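PDB 2HJS: USG-1 protein homolog from Pseudomonas aeruginosa, which probably binds NAD or NADP and acts as an oxidoreductase on aldehyde or oxo groups, like the aspartate-semialdehyde dehydrogenases, although its own reaction remains unestablished. Local coordinates for residues A[130-135]-A[215-220]. Sequence-based numbering, arbitrary orientation. Where two conformers were deposited one is given.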
ATOM      1  N   SER A 130     -23.145  -8.765  -7.967  1.00 52.13           N
ATOM      2  CA  SER A 130     -22.622  -8.380  -6.668  1.00 52.22           C
ATOM      3  C   SER A 130     -21.167  -7.911  -6.899  1.00 52.48           C
ATOM      4  O   SER A 130     -20.390  -8.635  -7.514  1.00 53.76           O
ATOM      5  CB  SER A 130     -22.742  -9.560  -5.703  1.00 51.29           C
ATOM      6  OG  SER A 130     -22.578  -9.155  -4.368  1.00 52.36           O
ATOM      7  N   PRO A 131     -20.794  -6.702  -6.404  1.00 52.22           N
ATOM      8  CA  PRO A 131     -19.499  -6.063  -6.710  1.00 51.95           C
ATOM      9  C   PRO A 131     -18.272  -6.897  -6.319  1.00 51.57           C
ATOM     10  O   PRO A 131     -18.351  -7.783  -5.450  1.00 50.35           O
ATOM     11  CB  PRO A 131     -19.517  -4.759  -5.881  1.00 51.44           C
ATOM     12  CG  PRO A 131     -20.937  -4.561  -5.493  1.00 52.09           C
ATOM     13  CD  PRO A 131     -21.597  -5.898  -5.464  1.00 52.44           C
ATOM     14  N   CYS A 132     -17.141  -6.596  -6.950  1.00 50.94           N
ATOM     15  CA  CYS A 132     -15.873  -7.176  -6.501  1.00 51.26           C
ATOM     16  C   CYS A 132     -15.621  -6.739  -5.049  1.00 50.44           C
ATOM     17  O   CYS A 132     -16.164  -5.728  -4.608  1.00 50.65           O
ATOM     18  CB  CYS A 132     -14.721  -6.761  -7.417  1.00 51.76           C
ATOM     19  SG  CYS A 132     -14.259  -5.060  -7.289  1.00 54.34           S
ATOM     20  N   ALA A 133     -14.845  -7.526  -4.311  1.00 49.14           N
ATOM     21  CA  ALA A 133     -14.625  -7.292  -2.897  1.00 49.19           C
ATOM     22  C   ALA A 133     -14.176  -5.867  -2.573  1.00 49.39           C
ATOM     23  O   ALA A 133     -14.706  -5.237  -1.636  1.00 48.71           O
ATOM     24  CB  ALA A 133     -13.610  -8.302  -2.327  1.00 48.55           C
ATOM     25  N   VAL A 134     -13.200  -5.353  -3.324  1.00 48.84           N
ATOM     26  CA  VAL A 134     -12.663  -4.034  -2.974  1.00 48.54           C
ATOM     27  C   VAL A 134     -13.729  -2.937  -3.099  1.00 49.07           C
ATOM     28  O   VAL A 134     -13.860  -2.103  -2.202  1.00 49.76           O
ATOM     29  CB  VAL A 134     -11.407  -3.668  -3.804  1.00 48.37           C
ATOM     30  CG1 VAL A 134     -11.052  -2.179  -3.621  1.00 47.32           C
ATOM     31  CG2 VAL A 134     -10.238  -4.544  -3.371  1.00 46.57           C
ATOM     32  N   ALA A 135     -14.476  -2.938  -4.204  1.00 48.31           N
ATOM     33  CA  ALA A 135     -15.533  -1.966  -4.398  1.00 49.46           C
ATOM     34  C   ALA A 135     -16.625  -2.135  -3.324  1.00 50.69           C
ATOM     35  O   ALA A 135     -17.181  -1.140  -2.834  1.00 51.66           O
ATOM     36  CB  ALA A 135     -16.149  -2.119  -5.776  1.00 49.04           C
ATOM     37  N   GLU A 215      -8.847  -2.378 -11.415  1.00 49.17           N
ATOM     38  CA  GLU A 215      -8.993  -0.925 -11.247  1.00 49.34           C
ATOM     39  C   GLU A 215     -10.191  -0.352 -12.043  1.00 49.05           C
ATOM     40  O   GLU A 215     -10.941   0.495 -11.533  1.00 48.83           O
ATOM     41  CB  GLU A 215      -7.698  -0.233 -11.662  1.00 48.23           C
ATOM     42  CG  GLU A 215      -6.633  -0.312 -10.596  1.00 49.71           C
ATOM     43  CD  GLU A 215      -5.226   0.014 -11.089  1.00 51.23           C
ATOM     44  OE1 GLU A 215      -5.044   0.479 -12.259  1.00 51.07           O
ATOM     45  OE2 GLU A 215      -4.278  -0.198 -10.290  1.00 51.35           O
ATOM     46  N   ARG A 216     -10.324  -0.807 -13.293  0.50 48.71           N
ATOM     47  CA  ARG A 216     -11.472  -0.521 -14.151  0.50 48.38           C
ATOM     48  C   ARG A 216     -12.759  -0.985 -13.500  0.50 48.62           C
ATOM     49  O   ARG A 216     -13.749  -0.242 -13.453  0.50 49.13           O
ATOM     50  CB  ARG A 216     -11.304  -1.236 -15.494  0.50 48.14           C
ATOM     51  CG  ARG A 216     -10.960  -0.319 -16.653  0.50 47.99           C
ATOM     52  CD  ARG A 216      -9.938  -0.895 -17.629  0.50 44.68           C
ATOM     53  NE  ARG A 216     -10.172  -2.268 -18.105  0.50 41.28           N
ATOM     54  CZ  ARG A 216      -9.178  -3.128 -18.330  0.50 38.76           C
ATOM     55  NH1 ARG A 216      -7.912  -2.769 -18.115  0.50 36.28           N
ATOM     56  NH2 ARG A 216      -9.430  -4.338 -18.759  0.50 36.55           N
ATOM     57  N   ARG A 217     -12.747  -2.220 -13.005  1.00 48.51           N
ATOM     58  CA  ARG A 217     -13.929  -2.804 -12.378  1.00 48.85           C
ATOM     59  C   ARG A 217     -14.360  -2.020 -11.138  1.00 49.01           C
ATOM     60  O   ARG A 217     -15.541  -1.684 -10.975  1.00 49.82           O
ATOM     61  CB  ARG A 217     -13.728  -4.281 -12.048  1.00 48.67           C
ATOM     62  CG  ARG A 217     -15.036  -4.928 -11.622  1.00 49.44           C
ATOM     63  CD  ARG A 217     -14.903  -6.385 -11.207  1.00 50.36           C
ATOM     64  NE  ARG A 217     -16.166  -6.857 -10.647  1.00 52.76           N
ATOM     65  CZ  ARG A 217     -16.381  -8.092 -10.194  1.00 54.56           C
ATOM     66  NH1 ARG A 217     -15.411  -8.997 -10.224  1.00 57.24           N
ATOM     67  NH2 ARG A 217     -17.558  -8.415  -9.694  1.00 54.67           N
ATOM     68  N   ILE A 218     -13.401  -1.731 -10.263  1.00 48.92           N
ATOM     69  CA  ILE A 218     -13.683  -1.012  -9.034  1.00 48.45           C
ATOM     70  C   ILE A 218     -14.270   0.352  -9.392  1.00 49.23           C
ATOM     71  O   ILE A 218     -15.295   0.775  -8.831  1.00 49.72           O
ATOM     72  CB  ILE A 218     -12.402  -0.839  -8.174  1.00 48.24           C
ATOM     73  CG1 ILE A 218     -11.993  -2.164  -7.542  1.00 46.90           C
ATOM     74  CG2 ILE A 218     -12.615   0.207  -7.103  1.00 47.42           C
ATOM     75  CD1 ILE A 218     -10.520  -2.224  -7.153  1.00 46.43           C
ATOM     76  N   PHE A 219     -13.628   1.017 -10.340  1.00 48.47           N
ATOM     77  CA  PHE A 219     -14.076   2.314 -10.789  1.00 49.45           C
ATOM     78  C   PHE A 219     -15.518   2.264 -11.321  1.00 50.10           C
ATOM     79  O   PHE A 219     -16.335   3.066 -10.899  1.00 50.82           O
ATOM     80  CB  PHE A 219     -13.120   2.860 -11.861  1.00 49.24           C
ATOM     81  CG  PHE A 219     -13.467   4.249 -12.356  1.00 49.75           C
ATOM     82  CD1 PHE A 219     -12.945   5.378 -11.723  1.00 49.68           C
ATOM     83  CD2 PHE A 219     -14.300   4.422 -13.442  1.00 50.20           C
ATOM     84  CE1 PHE A 219     -13.244   6.660 -12.169  1.00 49.86           C
ATOM     85  CE2 PHE A 219     -14.621   5.708 -13.903  1.00 51.10           C
ATOM     86  CZ  PHE A 219     -14.090   6.827 -13.258  1.00 49.98           C
ATOM     87  N   ALA A 220     -15.817   1.344 -12.242  1.00 49.47           N
ATOM     88  CA  ALA A 220     -17.158   1.242 -12.821  1.00 50.16           C
ATOM     89  C   ALA A 220     -18.215   0.947 -11.765  1.00 50.21           C
ATOM     90  O   ALA A 220     -19.326   1.488 -11.817  1.00 51.17           O
ATOM     91  CB  ALA A 220     -17.204   0.169 -13.924  1.00 48.72           C
TER
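Cys132 lays its CB against a face of the Arg217 guanidinium, 3.4 Å above the plane and over its centre. Arg217 gets there fully stretched: CG is anti to the backbone N (chi1 -170°) and the chain stays extended to NE, carrying the flat group alongside the loop that precedes helix 133-145. The Ser130 O, near the guanidinium plane and 3.6 Å from Arg217 NH2, is merely a close neighbour. The polar end of the arginine is held by a salt bridge from NE to Glu221 and a hydrogen bond from NH2 to the Leu98 carbonyl, which should fix its rotation. Glu221 also accepts a hydrogen bond from the Cys132 N, so one carboxylate ties both partners together.

With SG between the backbone N and the carbonyl carbon (chi1 71°), Cys132 touches Ile218 CG1 through SG at 3.7 Å. Farther out on the same branch, Ile218 CD1 meets Val134 CG1 at 3.6 Å, the two side chains crossing obliquely, while Ile218 CG2 lies 4.4 Å from Ala135 CB. Val235 and Cys237 of strand 233-239 also pack on Ile218. Cys132 N-caps helix 133-145, which follows strand 127-129 of the Rossmann-like sheet; the contact thus joins this helix start to helix 213-225 of the dimerisation domain, a pairing typical of the aspartate-semialdehyde dehydrogenase family.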